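Local coordinates for ribosomal-protein-serine acetyltransferase, putative (Vibrio cholerae O1 biovar eltor, PDB 2FCK), which probably transfers an acetyl group from acetyl-CoA to the N-terminal serine or alanine of a ribosomal protein, as a putative GNAT-family acetyltransferase, at residues A[7-12]-A[16-21]; A[75-80]-A[112-117]; A[121-126]-A[133-138]. All blocks are in the same frame, centred on the assembly; numbering follows the deposited sequence.

Contact 1. Residues A[7-12]-A[16-21]; sequences DFQIVT and QLRLIT
Ile10 and Leu17 form the antiparallel hydrogen-bonded pair of the short hairpin of strands 10-11 and 15-18. Ile10 N donates to Leu17 O at 2.9 Å, and Leu17 N returns a bond to Ile10 O at 2.8 Å. Their side chains share one face of the sheet, with Ile10 CB 4.0 Å from Leu17 CB; there Ile10 also leans on Ala121 and Phe125 of helix 114-129, and Leu17 on Phe73 and Val87. Beyond the pair, Gln9 CA comes to 3.2 Å from Leu17 O, a CA-H...O contact. In this GNAT domain strand 10-11 is the end strand of the mixed sheet, and strand 15-18 pairs on its other side with strand 71-77. Val11 and Gln16, the next, non-hydrogen-bonded pair, turn to the other face. Here the Gln9 and Gln16 amides meet with their planes 81° apart: Gln16 NE2 donates to Gln9 OE1 at 3.1 Å, a bent bond tilted from both amide planes. Gln16 OE1 in turn accepts from Arg18 NE at 2.9 Å, the donor standing above the carbonyl plane. With CG lodged between N and C of its own backbone (chi1 56°), Arg18 runs alongside Gln9; its NH2 pairs with Glu24, and the guanidinium makes a cation-pi contact with Phe76. Past the paired residues a water bridges Phe8 O and Leu19 N.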
loop_
_atom_site.group_PDB
_atom_site.type_symbol
_atom_site.label_atom_id
_atom_site.label_comp_id
_atom_site.label_asym_id
_atom_site.label_seq_id
_atom_site.Cartn_x
_atom_site.Cartn_y
_atom_site.Cartn_z
ATOM N N ASP A 7 17.436 -8.288 16.855
ATOM C CA ASP A 7 18.582 -9.158 16.589
ATOM C C ASP A 7 18.402 -10.001 15.326
ATOM O O ASP A 7 19.317 -10.775 14.927
ATOM C CB ASP A 7 18.828 -10.071 17.791
ATOM C CG ASP A 7 19.489 -9.344 18.930
ATOM O OD1 ASP A 7 20.391 -8.504 18.656
ATOM O OD2 ASP A 7 19.118 -9.612 20.097
ATOM N N PHE A 8 17.235 -9.892 14.724
ATOM C CA PHE A 8 16.906 -10.727 13.566
ATOM C C PHE A 8 17.754 -10.370 12.367
ATOM O O PHE A 8 17.873 -9.196 12.034
ATOM C CB PHE A 8 15.443 -10.523 13.126
ATOM C CG PHE A 8 15.077 -11.301 11.867
ATOM C CD1 PHE A 8 14.845 -10.633 10.649
ATOM C CD2 PHE A 8 14.982 -12.704 11.889
ATOM C CE1 PHE A 8 14.522 -11.361 9.458
ATOM C CE2 PHE A 8 14.638 -13.421 10.711
ATOM C CZ PHE A 8 14.408 -12.745 9.508
ATOM N N GLN A 9 18.362 -11.393 11.750
ATOM C CA GLN A 9 19.218 -11.194 10.569
ATOM C C GLN A 9 18.781 -12.136 9.447
ATOM O O GLN A 9 18.291 -13.248 9.700
ATOM C CB GLN A 9 20.687 -11.459 10.874
ATOM C CG GLN A 9 21.117 -10.927 12.256
ATOM C CD GLN A 9 22.578 -10.931 12.444
ATOM O OE1 GLN A 9 23.283 -11.794 11.905
ATOM N NE2 GLN A 9 23.081 -9.952 13.211
ATOM N N ILE A 10 18.978 -11.690 8.210
ATOM C CA ILE A 10 18.915 -12.605 7.089
ATOM C C ILE A 10 20.348 -12.726 6.595
ATOM O O ILE A 10 20.980 -11.722 6.279
ATOM C CB ILE A 10 17.954 -12.075 5.964
ATOM C CG1 ILE A 10 16.497 -11.942 6.422
ATOM C CG2 ILE A 10 18.043 -13.008 4.733
ATOM C CD1 ILE A 10 15.696 -11.027 5.443
ATOM N N VAL A 11 20.887 -13.951 6.554
ATOM C CA VAL A 11 22.288 -14.177 6.215
ATOM C C VAL A 11 22.382 -15.043 4.965
ATOM O O VAL A 11 21.728 -16.066 4.872
ATOM C CB VAL A 11 23.065 -14.874 7.368
ATOM C CG1 VAL A 11 24.554 -15.000 6.994
ATOM C CG2 VAL A 11 22.856 -14.122 8.650
ATOM N N THR A 12 23.178 -14.605 4.018
ATOM C CA THR A 12 23.328 -15.323 2.758
ATOM C C THR A 12 24.773 -15.818 2.691
ATOM O O THR A 12 25.486 -15.735 3.662
ATOM C CB THR A 12 23.037 -14.389 1.559
ATOM O OG1 THR A 12 24.004 -13.339 1.530
ATOM C CG2 THR A 12 21.626 -13.821 1.590
ATOM N N GLN A 16 25.178 -10.136 5.220
ATOM C CA GLN A 16 24.440 -10.176 6.463
ATOM C C GLN A 16 23.504 -8.986 6.411
ATOM O O GLN A 16 23.970 -7.842 6.323
ATOM C CB GLN A 16 25.417 -10.039 7.637
ATOM C CG GLN A 16 24.768 -10.020 8.970
ATOM C CD GLN A 16 25.752 -9.577 10.047
ATOM O OE1 GLN A 16 26.435 -8.548 9.905
ATOM N NE2 GLN A 16 25.877 -10.388 11.086
ATOM N N LEU A 17 22.204 -9.266 6.459
ATOM C CA LEU A 17 21.171 -8.236 6.391
ATOM C C LEU A 17 20.672 -8.052 7.830
ATOM O O LEU A 17 20.152 -9.002 8.413
ATOM C CB LEU A 17 20.001 -8.687 5.475
ATOM C CG LEU A 17 20.190 -8.489 3.962
ATOM C CD1 LEU A 17 21.404 -9.298 3.411
ATOM C CD2 LEU A 17 18.907 -8.958 3.308
ATOM N N ARG A 18 20.770 -6.835 8.372
ATOM C CA ARG A 18 20.419 -6.587 9.778
ATOM C C ARG A 18 20.228 -5.099 10.038
ATOM O O ARG A 18 20.580 -4.259 9.199
ATOM C CB ARG A 18 21.548 -7.107 10.687
ATOM C CG ARG A 18 22.954 -6.511 10.389
ATOM C CD ARG A 18 23.879 -6.786 11.571
ATOM N NE ARG A 18 25.249 -6.351 11.337
ATOM C CZ ARG A 18 25.696 -5.128 11.606
ATOM N NH1 ARG A 18 24.852 -4.198 12.053
ATOM N NH2 ARG A 18 26.974 -4.832 11.389
ATOM N N LEU A 19 19.715 -4.776 11.229
ATOM C CA LEU A 19 19.617 -3.385 11.633
ATOM C C LEU A 19 21.008 -2.791 11.672
ATOM O O LEU A 19 21.932 -3.355 12.310
ATOM C CB LEU A 19 19.074 -3.273 13.053
ATOM C CG LEU A 19 17.585 -3.091 13.083
ATOM C CD1 LEU A 19 17.151 -3.096 14.559
ATOM C CD2 LEU A 19 17.074 -1.813 12.365
ATOM N N ILE A 20 21.131 -1.614 11.074
ATOM C CA ILE A 20 22.315 -0.775 11.323
ATOM C C ILE A 20 22.223 -0.203 12.746
ATOM O O ILE A 20 21.157 0.283 13.164
ATOM C CB ILE A 20 22.388 0.370 10.289
ATOM C CG1 ILE A 20 22.416 -0.202 8.847
ATOM C CG2 ILE A 20 23.595 1.273 10.582
ATOM C CD1 ILE A 20 22.345 0.906 7.780
ATOM N N THR A 21 23.321 -0.274 13.519
ATOM C CA THR A 21 23.288 0.226 14.890
ATOM C C THR A 21 23.782 1.673 15.006
ATOM O O THR A 21 24.438 2.198 14.097
ATOM C CB THR A 21 24.146 -0.644 15.824
ATOM O OG1 THR A 21 25.514 -0.437 15.490
ATOM C CG2 THR A 21 23.832 -2.099 15.645
HETATM O O HOH W 1 18.998 -7.062 13.138
#

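Contact 2. Residues A[75-80]-A[112-117]; sequences VFERQT and QGYGKE. With NO3 (nitrate ion), chain D.
Glu77, at the end of strand 71-77, reaches across to Tyr114 in the first turn of helix 114-129. Tyr114 sits between Gly113 and Gly115, which close the Q/R-x-x-G-x-G/A signature of GNAT enzymes; in relatives this loop and helix start hold the pyrophosphate of acetyl-CoA. From CB the glutamate chain, which also packs on Thr82, runs with CG anti to the backbone N (chi1 -173°) and stays extended. That course carries CG alongside the phenol end, 3.5 Å from Tyr114 OH. CD follows at 3.9 Å from Tyr114 CE1, and the carboxylate stands almost perpendicular to the ring, at 89°. Its OE2 lies in the plane of the ring, at the edge, 3.2 Å from Tyr114 CE1. There it accepts a hydrogen bond from the phenol; the modelled 2.4 Å between Tyr114 OH and Glu77 OE2 is very short, so the exact length is doubtful. The other oxygen, OE1, turns to Thr80 OG1, again at a doubtfully short separation. Tyr114 itself has Gln112 CB over one face, 4.2 Å above the plane and offset toward the rim, while its side chain also packs on Leu15 and Val84. A nitrate ion, probably from the crystallisation liquor, lies by the helix N terminus and is also hydrogen-bonded to Arg152. Its O3 accepts from Lys116 N, but the atom is crowded in the model and its position less certain. The site is consistent with an anion-binding helix start. Gly113, with positive phi, ends the preceding helix in a Schellman motif and is also the N-cap of the next: Gly113 O accepts from Glu117 N at 3.0 Å.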
loop_
_atom_site.group_PDB
_atom_site.type_symbol
_atom_site.label_atom_id
_atom_site.label_comp_id
_atom_site.label_asym_id
_atom_site.label_seq_id
_atom_site.Cartn_x
_atom_site.Cartn_y
_atom_site.Cartn_z
ATOM N N VAL A 75 22.930 -3.815 4.554
ATOM C CA VAL A 75 23.535 -4.995 3.924
ATOM C C VAL A 75 25.035 -4.937 4.170
ATOM O O VAL A 75 25.701 -4.021 3.675
ATOM C CB VAL A 75 23.223 -5.034 2.393
ATOM C CG1 VAL A 75 23.903 -6.281 1.697
ATOM C CG2 VAL A 75 21.688 -5.049 2.144
ATOM N N PHE A 76 25.537 -5.900 4.960
ATOM C CA PHE A 76 26.946 -5.951 5.315
ATOM C C PHE A 76 27.648 -7.153 4.688
ATOM O O PHE A 76 27.149 -8.269 4.733
ATOM C CB PHE A 76 27.105 -6.033 6.819
ATOM C CG PHE A 76 26.590 -4.842 7.559
ATOM C CD1 PHE A 76 25.249 -4.767 7.933
ATOM C CD2 PHE A 76 27.456 -3.797 7.911
ATOM C CE1 PHE A 76 24.771 -3.659 8.647
ATOM C CE2 PHE A 76 26.975 -2.674 8.625
ATOM C CZ PHE A 76 25.637 -2.604 8.992
ATOM N N GLU A 77 28.842 -6.902 4.153
ATOM C CA GLU A 77 29.682 -7.954 3.625
ATOM C C GLU A 77 30.176 -8.757 4.823
ATOM O O GLU A 77 30.663 -8.200 5.806
ATOM C CB GLU A 77 30.832 -7.298 2.847
ATOM C CG GLU A 77 31.735 -8.204 2.075
ATOM C CD GLU A 77 32.652 -7.367 1.203
ATOM O OE1 GLU A 77 33.303 -6.433 1.736
ATOM O OE2 GLU A 77 32.691 -7.608 -0.012
ATOM N N ARG A 78 29.996 -10.070 4.773
ATOM C CA ARG A 78 30.144 -10.883 5.956
ATOM C C ARG A 78 31.613 -10.894 6.389
ATOM O O ARG A 78 31.894 -10.776 7.555
ATOM C CB ARG A 78 29.657 -12.313 5.720
ATOM C CG ARG A 78 28.158 -12.465 5.632
ATOM C CD ARG A 78 27.753 -13.904 5.395
ATOM N NE ARG A 78 27.979 -14.716 6.596
ATOM C CZ ARG A 78 27.948 -16.048 6.621
ATOM N NH1 ARG A 78 27.756 -16.731 5.500
ATOM N NH2 ARG A 78 28.151 -16.697 7.776
ATOM N N GLN A 79 32.524 -10.982 5.431
ATOM C CA GLN A 79 33.943 -11.129 5.796
ATOM C C GLN A 79 34.486 -9.824 6.404
ATOM O O GLN A 79 35.047 -9.820 7.494
ATOM C CB GLN A 79 34.743 -11.606 4.579
ATOM C CG GLN A 79 34.799 -13.145 4.496
ATOM C CD GLN A 79 35.236 -13.681 3.134
ATOM O OE1 GLN A 79 35.771 -12.940 2.290
ATOM N NE2 GLN A 79 35.009 -14.985 2.912
ATOM N N THR A 80 34.254 -8.710 5.722
ATOM C CA THR A 80 34.834 -7.431 6.094
ATOM C C THR A 80 33.958 -6.606 7.041
ATOM O O THR A 80 34.431 -5.649 7.646
ATOM C CB THR A 80 35.068 -6.605 4.839
ATOM O OG1 THR A 80 33.804 -6.370 4.179
ATOM C CG2 THR A 80 36.024 -7.333 3.882
ATOM N N GLN A 112 29.616 -6.853 -8.084
ATOM C CA GLN A 112 29.868 -8.178 -7.483
ATOM C C GLN A 112 28.608 -9.062 -7.268
ATOM O O GLN A 112 28.703 -10.175 -6.723
ATOM C CB GLN A 112 30.601 -8.004 -6.150
ATOM C CG GLN A 112 31.981 -7.359 -6.289
ATOM C CD GLN A 112 32.609 -7.079 -4.951
ATOM O OE1 GLN A 112 33.019 -8.007 -4.239
ATOM N NE2 GLN A 112 32.705 -5.795 -4.593
ATOM N N GLY A 113 27.447 -8.561 -7.685
ATOM C CA GLY A 113 26.201 -9.295 -7.540
ATOM C C GLY A 113 25.629 -9.202 -6.128
ATOM O O GLY A 113 24.705 -9.943 -5.805
ATOM N N TYR A 114 26.141 -8.284 -5.297
ATOM C CA TYR A 114 25.590 -8.085 -3.935
ATOM C C TYR A 114 24.151 -7.588 -3.955
ATOM O O TYR A 114 23.347 -7.941 -3.075
ATOM C CB TYR A 114 26.421 -7.106 -3.114
ATOM C CG TYR A 114 27.782 -7.659 -2.651
ATOM C CD1 TYR A 114 28.680 -6.838 -1.985
ATOM C CD2 TYR A 114 28.129 -8.982 -2.868
ATOM C CE1 TYR A 114 29.901 -7.316 -1.519
ATOM C CE2 TYR A 114 29.366 -9.487 -2.407
ATOM C CZ TYR A 114 30.239 -8.637 -1.747
ATOM O OH TYR A 114 31.451 -9.130 -1.308
ATOM N N GLY A 115 23.826 -6.739 -4.930
ATOM C CA GLY A 115 22.444 -6.234 -4.991
ATOM C C GLY A 115 21.430 -7.342 -5.249
ATOM O O GLY A 115 20.378 -7.435 -4.589
ATOM N N LYS A 116 21.779 -8.232 -6.167
ATOM C CA LYS A 116 20.902 -9.360 -6.492
ATOM C C LYS A 116 20.844 -10.328 -5.281
ATOM O O LYS A 116 19.757 -10.797 -4.914
ATOM C CB LYS A 116 21.398 -10.104 -7.746
ATOM C CG LYS A 116 20.407 -11.177 -8.186
ATOM C CD LYS A 116 20.903 -11.864 -9.440
ATOM C CE LYS A 116 20.000 -12.995 -9.843
ATOM N NZ LYS A 116 20.645 -13.641 -11.032
ATOM N N GLU A 117 21.965 -10.561 -4.626
ATOM C CA GLU A 117 21.986 -11.479 -3.498
ATOM C C GLU A 117 21.148 -10.908 -2.325
ATOM O O GLU A 117 20.336 -11.613 -1.738
ATOM C CB GLU A 117 23.445 -11.740 -3.055
ATOM C CG GLU A 117 23.592 -12.761 -1.928
ATOM C CD GLU A 117 25.054 -13.090 -1.680
ATOM O OE1 GLU A 117 25.863 -12.997 -2.627
ATOM O OE2 GLU A 117 25.419 -13.427 -0.544
HETATM N N NO3 D . 23.524 -6.650 -8.644
HETATM O O1 NO3 D . 23.490 -5.311 -8.327
HETATM O O2 NO3 D . 23.081 -7.177 -9.829
HETATM O O3 NO3 D . 23.982 -7.546 -7.735
#

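Contact 3. Residues A[121-126]-A[133-138]; sequences ALILFC and TRLEIV
Glu136 OE2 is gripped by two nitrogens of Arg134, two residues back along strand 134-139. Arg134 NE reaches OE2 at 3.1 Å and Arg134 NH2 reaches it at 2.7 Å, a side-on salt bridge in the plane of the guanidinium. Both approach from the anti side of OE2 and from opposite faces of the carboxylate plane. The charges are shared more widely: Arg134 NH2 also pairs with Glu158, Glu136 OE1 with Arg164, and Arg134 NH1 bonds to Pro162 O of the second subunit. Such a network would probably keep Glu136 ionised although it is buried. Leu135, between these two, points the opposite way and carries the contact with helix 114-129. Both its methyls press on Cys126 from the same side: Leu135 CD1 and Leu135 CD2 each lie 3.8 Å from Cys126 CB. CD2 also touches the sulfur, at 3.9 Å from Cys126 SG. CD1 also meets the helix backbone at Ile123 CA, 4.0 Å off, and lies against both branches of that isoleucine, with Ile123 CG1 and Ile123 CG2 each at 4.1 Å. Leu135 CG stands anti to its carbonyl carbon (chi1 -59°), which directs the fork at Ile123 and Cys126, three residues apart on the helix. The helix is the crossover of a beta-alpha-beta unit whose strands, 98-105 and 134-139, run parallel as sheet neighbours. It lies on the sheet with Ile123 against Leu101 and Leu179 and Cys126 against Ile89, while strand 134-139, carrying Leu135, lies between strand 98-105 and the antiparallel strand 170-179.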
loop_
_atom_site.group_PDB
_atom_site.type_symbol
_atom_site.label_atom_id
_atom_site.label_comp_id
_atom_site.label_asym_id
_atom_site.label_seq_id
_atom_site.Cartn_x
_atom_site.Cartn_y
_atom_site.Cartn_z
ATOM N N ALA A 121 17.345 -12.231 -1.213
ATOM C CA ALA A 121 17.167 -12.725 0.179
ATOM C C ALA A 121 15.893 -12.122 0.779
ATOM O O ALA A 121 15.048 -12.834 1.378
ATOM C CB ALA A 121 18.395 -12.359 1.009
ATOM N N LEU A 122 15.707 -10.823 0.513
ATOM C CA LEU A 122 14.557 -10.143 1.108
ATOM C C LEU A 122 13.261 -10.631 0.458
ATOM O O LEU A 122 12.246 -10.863 1.119
ATOM C CB LEU A 122 14.723 -8.622 0.980
ATOM C CG LEU A 122 13.578 -7.816 1.625
ATOM C CD1 LEU A 122 13.494 -8.111 3.138
ATOM C CD2 LEU A 122 13.724 -6.296 1.363
ATOM N N ILE A 123 13.275 -10.798 -0.850
ATOM C CA ILE A 123 12.104 -11.285 -1.564
ATOM C C ILE A 123 11.700 -12.697 -1.080
ATOM O O ILE A 123 10.526 -13.002 -0.822
ATOM C CB ILE A 123 12.442 -11.310 -3.072
ATOM C CG1 ILE A 123 12.500 -9.834 -3.620
ATOM C CG2 ILE A 123 11.381 -12.157 -3.887
ATOM C CD1 ILE A 123 13.187 -9.814 -5.027
ATOM N N LEU A 124 12.680 -13.573 -0.947
ATOM C CA LEU A 124 12.405 -14.919 -0.444
ATOM C C LEU A 124 11.854 -14.902 0.978
ATOM O O LEU A 124 10.937 -15.655 1.291
ATOM C CB LEU A 124 13.646 -15.808 -0.519
ATOM C CG LEU A 124 14.064 -16.100 -1.960
ATOM C CD1 LEU A 124 15.434 -16.869 -1.954
ATOM C CD2 LEU A 124 12.954 -16.824 -2.767
ATOM N N PHE A 125 12.396 -14.033 1.818
ATOM C CA PHE A 125 11.856 -13.872 3.174
ATOM C C PHE A 125 10.383 -13.477 3.114
ATOM O O PHE A 125 9.528 -14.061 3.809
ATOM C CB PHE A 125 12.714 -12.854 3.923
ATOM C CG PHE A 125 12.107 -12.365 5.203
ATOM C CD1 PHE A 125 12.097 -13.169 6.329
ATOM C CD2 PHE A 125 11.572 -11.090 5.258
ATOM C CE1 PHE A 125 11.535 -12.698 7.539
ATOM C CE2 PHE A 125 10.992 -10.615 6.432
ATOM C CZ PHE A 125 10.980 -11.425 7.563
ATOM N N CYS A 126 10.070 -12.506 2.246
ATOM C CA CYS A 126 8.667 -12.051 2.108
ATOM C C CYS A 126 7.723 -13.160 1.634
ATOM O O CYS A 126 6.614 -13.303 2.173
ATOM C CB CYS A 126 8.589 -10.879 1.158
ATOM S SG CYS A 126 9.269 -9.361 1.810
ATOM N N THR A 133 1.865 -12.503 -1.145
ATOM C CA THR A 133 1.599 -13.022 -2.483
ATOM C C THR A 133 1.870 -12.007 -3.603
ATOM O O THR A 133 1.656 -12.303 -4.754
ATOM C CB THR A 133 0.155 -13.657 -2.616
ATOM O OG1 THR A 133 -0.817 -12.818 -1.972
ATOM C CG2 THR A 133 0.134 -15.056 -1.967
ATOM N N ARG A 134 2.363 -10.827 -3.240
ATOM C CA ARG A 134 2.790 -9.826 -4.203
ATOM C C ARG A 134 3.712 -8.816 -3.531
ATOM O O ARG A 134 3.453 -8.378 -2.401
ATOM C CB ARG A 134 1.558 -9.057 -4.736
ATOM C CG ARG A 134 1.894 -7.960 -5.759
ATOM C CD ARG A 134 0.589 -7.356 -6.422
ATOM N NE ARG A 134 0.905 -6.082 -7.111
ATOM C CZ ARG A 134 1.204 -5.954 -8.406
ATOM N NH1 ARG A 134 1.178 -7.000 -9.221
ATOM N NH2 ARG A 134 1.557 -4.775 -8.893
ATOM N N LEU A 135 4.760 -8.399 -4.250
ATOM C CA LEU A 135 5.605 -7.292 -3.774
ATOM C C LEU A 135 5.673 -6.241 -4.889
ATOM O O LEU A 135 5.729 -6.613 -6.038
ATOM C CB LEU A 135 7.027 -7.791 -3.495
ATOM C CG LEU A 135 7.133 -8.933 -2.449
ATOM C CD1 LEU A 135 8.572 -9.517 -2.405
ATOM C CD2 LEU A 135 6.738 -8.469 -1.079
ATOM N N GLU A 136 5.647 -4.972 -4.518
ATOM C CA GLU A 136 5.908 -3.862 -5.461
ATOM C C GLU A 136 7.255 -3.157 -5.148
ATOM O O GLU A 136 7.559 -2.855 -3.975
ATOM C CB GLU A 136 4.759 -2.881 -5.417
ATOM C CG GLU A 136 3.567 -3.494 -6.198
ATOM C CD GLU A 136 2.343 -2.575 -6.278
ATOM O OE1 GLU A 136 2.355 -1.456 -5.706
ATOM O OE2 GLU A 136 1.340 -3.044 -6.863
ATOM N N ILE A 137 8.017 -2.880 -6.198
ATOM C CA ILE A 137 9.183 -1.995 -6.189
ATOM C C ILE A 137 8.851 -0.742 -6.974
ATOM O O ILE A 137 8.255 -0.895 -8.039
ATOM C CB ILE A 137 10.342 -2.712 -6.824
ATOM C CG1 ILE A 137 10.769 -3.870 -5.910
ATOM C CG2 ILE A 137 11.542 -1.785 -7.072
ATOM C CD1 ILE A 137 11.555 -4.872 -6.595
ATOM N N VAL A 138 9.145 0.468 -6.448
ATOM C CA VAL A 138 8.916 1.721 -7.185
ATOM C C VAL A 138 10.285 2.323 -7.471
ATOM O O VAL A 138 11.031 2.582 -6.535
ATOM C CB VAL A 138 8.091 2.772 -6.372
ATOM C CG1 VAL A 138 7.822 4.034 -7.224
ATOM C CG2 VAL A 138 6.792 2.101 -5.948
#

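Overall arrangement
From the N terminus, contact 1 closes first, a tight hairpin at the edge of the sheet. Contact 2 follows in series: it closes the long loop from strand 71-77 through strands 83-93 and 98-105 to the start of helix 114-129. Contact 3 comes last, folding the middle of that helix back on strand 134-139 after the helix's last turn and a short loop. None encloses or crosses another along the chain. In space contacts 1 and 2 adjoin, for Gln16 N bonds to Phe76 O between neighbouring strands. Residues 7-12 also pack on helix 114-129, where Phe8 meets Phe125; that helix supplies one segment each to contacts 2 and 3, and all three contacts reach the same sheet.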